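Local coordinates for putative ABC transporter, periplasmic binding protein, amino acid (Neisseria gonorrhoeae, PDB 2YJP) that probably serves as the periplasmic solute receptor of an amino-acid ABC transporter, binding L-cysteine for uptake, at residues 113-127 against 235-247. The protein carries 1 engineered substitution. Residues are numbered along the deposited sequence; the frame is centred on the assembly and turned at random.
Sequences VRSGKVDLILANFTQ and PAEFIAPAVQKGN. With CYS (cysteine), chain D.
Ile121 and Ala242 face each other as an antiparallel hydrogen-bonded pair, Ile121 N to Ala242 O at 2.8 Å and Ala242 N to Ile121 O at 3.0 Å, and the two segments meet again further on, with the register shifted by two, where Ala240 N donates to Phe125 O and Gln127 N to Phe238 O. Between these two meeting points a water links Phe125 N to Ala240 O. Leu120 and Leu122 lie alongside the Pro241 ring, pointing the same way; Leu122 CD2 comes 3.8 Å from Pro241 CB, and Val254 of helix 248-264 also packs on Leu120 and Pro241. Ala242 CB instead lies in the plane of the Phe125 ring, at its edge, 3.8 Å from Phe125 CD2. In the two-lobed periplasmic binding protein fold of family 3, residues 124-126, after strand 120-121, contribute to the ligand pocket, and strand 237-244 runs alongside them, probably leading back from one lobe to the other. Asn124 O and Thr126 OG1 both accept from the amino group of the bound cysteine, while Thr126 N donates almost straight (177°) to the carboxylate O of the cysteine. Thr126 has OG1 anti to its carbonyl carbon (chi1 -60°), which sends the hydroxyl to the ligand and leaves CG2 against Glu237 CB, at 3.5 Å. Within the pocket residue Asn124, OD1 accepts from Lys65 NZ and is touched by Ile239 CD1. At the far end the extended Gln244 side chain reaches Arg114 O through NE2 (2.7 Å), above the carbonyl plane and bent to 130° at the hydrogen, while another water joins Gln244 N, Asp119 O and Asn247 ND2.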
loop_
_atom_site.group_PDB
_atom_site.type_symbol
_atom_site.label_atom_id
_atom_site.label_comp_id
_atom_site.label_asym_id
_atom_site.label_seq_id
_atom_site.Cartn_x
_atom_site.Cartn_y
_atom_site.Cartn_z
ATOM N N VAL A 113 -7.641 -12.475 -2.101
ATOM C CA VAL A 113 -8.621 -12.083 -3.093
ATOM C C VAL A 113 -8.928 -13.262 -4.008
ATOM O O VAL A 113 -10.069 -13.444 -4.412
ATOM C CB VAL A 113 -8.111 -10.835 -3.890
ATOM C CG1 VAL A 113 -7.848 -11.127 -5.229
ATOM C CG2 VAL A 113 -9.136 -10.051 -4.218
ATOM N N ARG A 114 -7.904 -14.068 -4.302
ATOM C CA ARG A 114 -8.079 -15.206 -5.184
ATOM C C ARG A 114 -9.008 -16.260 -4.581
ATOM O O ARG A 114 -9.875 -16.805 -5.277
ATOM C CB ARG A 114 -6.737 -15.873 -5.480
ATOM C CG ARG A 114 -6.739 -16.654 -6.769
ATOM C CD ARG A 114 -5.834 -17.887 -6.780
ATOM N NE ARG A 114 -4.608 -17.731 -6.012
ATOM C CZ ARG A 114 -3.437 -17.363 -6.522
ATOM N NH1 ARG A 114 -3.327 -17.079 -7.825
ATOM N NH2 ARG A 114 -2.364 -17.294 -5.722
ATOM N N SER A 115 -8.789 -16.572 -3.301
ATOM C CA SER A 115 -9.508 -17.635 -2.628
ATOM C C SER A 115 -10.894 -17.186 -2.143
ATOM O O SER A 115 -11.615 -17.983 -1.591
ATOM C CB SER A 115 -8.683 -18.134 -1.453
ATOM O OG SER A 115 -8.587 -17.101 -0.512
ATOM N N GLY A 116 -11.252 -15.907 -2.303
ATOM C CA GLY A 116 -12.548 -15.431 -1.832
ATOM C C GLY A 116 -12.535 -14.961 -0.393
ATOM O O GLY A 116 -13.563 -14.562 0.139
ATOM N N LYS A 117 -11.387 -14.964 0.260
ATOM C CA LYS A 117 -11.353 -14.496 1.664
ATOM C C LYS A 117 -11.750 -13.028 1.796
ATOM O O LYS A 117 -12.357 -12.616 2.804
ATOM C CB LYS A 117 -10.002 -14.743 2.340
ATOM C CG LYS A 117 -10.041 -14.501 3.841
ATOM C CD LYS A 117 -8.728 -14.952 4.545
ATOM N N VAL A 118 -11.410 -12.250 0.779
ATOM C CA VAL A 118 -11.931 -10.902 0.629
ATOM C C VAL A 118 -12.520 -10.657 -0.754
ATOM O O VAL A 118 -12.212 -11.358 -1.723
ATOM C CB VAL A 118 -10.832 -9.798 0.895
ATOM C CG1 VAL A 118 -10.135 -10.022 2.236
ATOM C CG2 VAL A 118 -9.816 -9.698 -0.295
ATOM N N ASP A 119 -13.371 -9.629 -0.834
ATOM C CA ASP A 119 -14.042 -9.272 -2.082
ATOM C C ASP A 119 -13.187 -8.314 -2.923
ATOM O O ASP A 119 -13.292 -8.266 -4.148
ATOM C CB ASP A 119 -15.373 -8.620 -1.769
ATOM C CG ASP A 119 -16.303 -9.530 -0.970
ATOM O OD1 ASP A 119 -16.470 -10.704 -1.346
ATOM O OD2 ASP A 119 -16.884 -9.057 0.024
ATOM N N LEU A 120 -12.297 -7.601 -2.244
ATOM C CA LEU A 120 -11.608 -6.489 -2.792
ATOM C C LEU A 120 -10.343 -6.268 -1.964
ATOM O O LEU A 120 -10.349 -6.446 -0.741
ATOM C CB LEU A 120 -12.512 -5.260 -2.726
ATOM C CG LEU A 120 -11.905 -3.943 -3.155
ATOM C CD1 LEU A 120 -11.769 -3.847 -4.592
ATOM C CD2 LEU A 120 -12.849 -2.859 -2.889
ATOM N N ILE A 121 -9.259 -5.902 -2.647
ATOM C CA ILE A 121 -8.009 -5.562 -1.961
ATOM C C ILE A 121 -7.829 -4.086 -2.075
ATOM O O ILE A 121 -7.829 -3.556 -3.200
ATOM C CB ILE A 121 -6.771 -6.241 -2.572
ATOM C CG1 ILE A 121 -6.827 -7.738 -2.285
ATOM C CG2 ILE A 121 -5.460 -5.530 -2.097
ATOM C CD1 ILE A 121 -6.668 -8.094 -0.765
ATOM N N LEU A 122 -7.695 -3.430 -0.912
ATOM C CA LEU A 122 -7.279 -2.031 -0.859
ATOM C C LEU A 122 -6.083 -1.966 0.097
ATOM O O LEU A 122 -5.939 -0.994 0.855
ATOM C CB LEU A 122 -8.442 -1.159 -0.389
ATOM C CG LEU A 122 -9.364 -0.711 -1.553
ATOM C CD1 LEU A 122 -10.598 -0.018 -1.119
ATOM C CD2 LEU A 122 -8.597 0.207 -2.591
ATOM N N ALA A 123 -5.238 -2.993 0.100
ATOM C CA ALA A 123 -4.022 -2.953 0.889
ATOM C C ALA A 123 -2.908 -2.314 0.052
ATOM O O ALA A 123 -2.023 -3.000 -0.466
ATOM C CB ALA A 123 -3.615 -4.348 1.388
ATOM N N ASN A 124 -2.984 -0.980 -0.059
ATOM C CA ASN A 124 -2.026 -0.137 -0.799
ATOM C C ASN A 124 -1.210 -0.871 -1.886
ATOM O O ASN A 124 0.036 -0.911 -1.833
ATOM C CB ASN A 124 -1.113 0.608 0.220
ATOM C CG ASN A 124 -0.676 1.971 -0.278
ATOM O OD1 ASN A 124 0.528 2.282 -0.332
ATOM N ND2 ASN A 124 -1.665 2.815 -0.644
ATOM N N PHE A 125 -1.906 -1.308 -2.933
ATOM C CA PHE A 125 -1.475 -2.388 -3.795
ATOM C C PHE A 125 -0.956 -1.924 -5.155
ATOM O O PHE A 125 -1.727 -1.420 -6.016
ATOM C CB PHE A 125 -2.661 -3.354 -3.983
ATOM C CG PHE A 125 -2.285 -4.746 -4.397
ATOM C CD1 PHE A 125 -1.015 -5.258 -4.189
ATOM C CD2 PHE A 125 -3.255 -5.573 -4.983
ATOM C CE1 PHE A 125 -0.721 -6.579 -4.578
ATOM C CE2 PHE A 125 -2.978 -6.863 -5.362
ATOM C CZ PHE A 125 -1.732 -7.374 -5.151
ATOM N N THR A 126 0.351 -2.059 -5.364
ATOM C CA THR A 126 0.932 -1.544 -6.578
ATOM C C THR A 126 0.572 -2.502 -7.711
ATOM O O THR A 126 0.737 -3.716 -7.597
ATOM C CB THR A 126 2.456 -1.440 -6.474
ATOM O OG1 THR A 126 2.817 -0.549 -5.392
ATOM C CG2 THR A 126 3.063 -0.925 -7.825
ATOM N N GLN A 127 0.078 -1.934 -8.794
ATOM C CA GLN A 127 -0.183 -2.665 -10.027
ATOM C C GLN A 127 1.107 -2.947 -10.769
ATOM O O GLN A 127 1.914 -2.034 -10.986
ATOM C CB GLN A 127 -1.100 -1.823 -10.898
ATOM C CG GLN A 127 -1.282 -2.403 -12.290
ATOM C CD GLN A 127 -2.354 -1.698 -13.114
ATOM O OE1 GLN A 127 -2.713 -0.548 -12.854
ATOM N NE2 GLN A 127 -2.861 -2.403 -14.135
ATOM N N PRO A 235 10.865 5.305 -12.054
ATOM C CA PRO A 235 9.530 5.915 -12.231
ATOM C C PRO A 235 8.481 5.341 -11.326
ATOM O O PRO A 235 8.459 4.126 -11.009
ATOM C CB PRO A 235 9.160 5.605 -13.700
ATOM C CG PRO A 235 10.522 5.392 -14.407
ATOM C CD PRO A 235 11.385 4.717 -13.315
ATOM N N ALA A 236 7.593 6.236 -10.926
ATOM C CA ALA A 236 6.397 5.881 -10.149
ATOM C C ALA A 236 5.480 4.818 -10.816
ATOM O O ALA A 236 5.348 4.776 -12.010
ATOM C CB ALA A 236 5.655 7.133 -9.825
ATOM N N GLU A 237 4.931 3.915 -10.016
ATOM C CA GLU A 237 3.972 2.891 -10.429
ATOM C C GLU A 237 2.632 3.233 -9.845
ATOM O O GLU A 237 2.570 3.903 -8.830
ATOM C CB GLU A 237 4.435 1.517 -9.890
ATOM C CG GLU A 237 5.601 0.964 -10.732
ATOM C CD GLU A 237 6.230 -0.296 -10.173
ATOM O OE1 GLU A 237 6.585 -0.309 -8.959
ATOM O OE2 GLU A 237 6.373 -1.265 -10.959
ATOM N N PHE A 238 1.549 2.792 -10.455
ATOM C CA PHE A 238 0.241 3.019 -9.843
ATOM C C PHE A 238 -0.134 2.071 -8.749
ATOM O O PHE A 238 0.226 0.903 -8.796
ATOM C CB PHE A 238 -0.856 2.914 -10.883
ATOM C CG PHE A 238 -0.829 3.978 -11.899
ATOM C CD1 PHE A 238 -1.090 5.299 -11.537
ATOM C CD2 PHE A 238 -0.601 3.663 -13.230
ATOM C CE1 PHE A 238 -1.104 6.312 -12.509
ATOM C CE2 PHE A 238 -0.604 4.642 -14.224
ATOM C CZ PHE A 238 -0.838 5.989 -13.875
ATOM N N ILE A 239 -0.901 2.585 -7.799
ATOM C CA ILE A 239 -1.557 1.816 -6.764
ATOM C C ILE A 239 -3.083 1.787 -7.063
ATOM O O ILE A 239 -3.690 2.798 -7.395
ATOM C CB ILE A 239 -1.272 2.434 -5.378
ATOM C CG1 ILE A 239 0.141 2.012 -4.968
ATOM C CG2 ILE A 239 -2.303 1.975 -4.368
ATOM C CD1 ILE A 239 0.652 2.734 -3.750
ATOM N N ALA A 240 -3.697 0.618 -6.937
ATOM C CA ALA A 240 -5.047 0.412 -7.489
ATOM C C ALA A 240 -5.747 -0.603 -6.654
ATOM O O ALA A 240 -5.071 -1.382 -6.045
ATOM C CB ALA A 240 -4.970 -0.082 -8.932
ATOM N N PRO A 241 -7.099 -0.590 -6.621
ATOM C CA PRO A 241 -7.826 -1.687 -5.967
ATOM C C PRO A 241 -7.687 -2.951 -6.793
ATOM O O PRO A 241 -7.423 -2.874 -8.001
ATOM C CB PRO A 241 -9.286 -1.241 -6.018
ATOM C CG PRO A 241 -9.269 0.268 -6.455
ATOM C CD PRO A 241 -8.002 0.381 -7.266
ATOM N N ALA A 242 -7.882 -4.119 -6.179
ATOM C CA ALA A 242 -7.831 -5.374 -6.955
ATOM C C ALA A 242 -8.984 -6.300 -6.591
ATOM O O ALA A 242 -9.309 -6.429 -5.402
ATOM C CB ALA A 242 -6.508 -6.081 -6.779
ATOM N N VAL A 243 -9.587 -6.925 -7.617
ATOM C CA VAL A 243 -10.628 -7.932 -7.398
ATOM C C VAL A 243 -10.107 -9.255 -7.924
ATOM O O VAL A 243 -9.087 -9.274 -8.614
ATOM C CB VAL A 243 -11.948 -7.582 -8.096
ATOM C CG1 VAL A 243 -12.517 -6.297 -7.533
ATOM C CG2 VAL A 243 -11.762 -7.496 -9.638
ATOM N N GLN A 244 -10.811 -10.337 -7.596
ATOM C CA GLN A 244 -10.524 -11.679 -8.127
ATOM C C GLN A 244 -10.478 -11.630 -9.634
ATOM O O GLN A 244 -11.322 -10.973 -10.259
ATOM C CB GLN A 244 -11.605 -12.663 -7.695
ATOM C CG GLN A 244 -11.298 -14.128 -7.907
ATOM C CD GLN A 244 -12.419 -15.033 -7.344
ATOM O OE1 GLN A 244 -13.460 -15.158 -7.961
ATOM N NE2 GLN A 244 -12.202 -15.640 -6.166
ATOM N N LYS A 245 -9.516 -12.353 -10.217
ATOM C CA LYS A 245 -9.343 -12.477 -11.640
ATOM C C LYS A 245 -10.614 -12.960 -12.280
ATOM O O LYS A 245 -11.151 -13.974 -11.863
ATOM C CB LYS A 245 -8.220 -13.507 -11.925
ATOM C CG LYS A 245 -7.902 -13.635 -13.414
ATOM C CD LYS A 245 -7.156 -12.374 -13.832
ATOM C CE LYS A 245 -6.110 -12.636 -14.844
ATOM N NZ LYS A 245 -6.194 -12.075 -16.183
ATOM N N GLY A 246 -11.106 -12.239 -13.279
ATOM C CA GLY A 246 -12.384 -12.584 -13.886
ATOM C C GLY A 246 -13.621 -11.954 -13.289
ATOM O O GLY A 246 -14.723 -12.085 -13.853
ATOM N N ASN A 247 -13.489 -11.240 -12.181
ATOM C CA ASN A 247 -14.665 -10.659 -11.577
ATOM C C ASN A 247 -15.010 -9.319 -12.227
ATOM O O ASN A 247 -14.858 -8.282 -11.599
ATOM C CB ASN A 247 -14.489 -10.524 -10.057
ATOM C CG ASN A 247 -15.791 -10.132 -9.344
ATOM O OD1 ASN A 247 -16.839 -9.959 -9.986
ATOM N ND2 ASN A 247 -15.731 -10.005 -7.998
HETATM N N CYS D . 2.537 -0.766 -2.628
HETATM C CA CYS D . 3.640 -1.750 -2.541
HETATM C C CYS D . 3.153 -3.121 -3.016
HETATM O O CYS D . 1.971 -3.238 -3.460
HETATM C CB CYS D . 4.163 -1.892 -1.118
HETATM S SG CYS D . 2.915 -2.339 0.102
HETATM O OXT CYS D . 3.936 -4.074 -2.970
HETATM O O HOH W 1 -13.470 -10.079 -6.075
HETATM O O HOH W 2 -4.756 -0.869 -3.232
HETATM O O HOH W 3 2.050 0.830 -12.641
#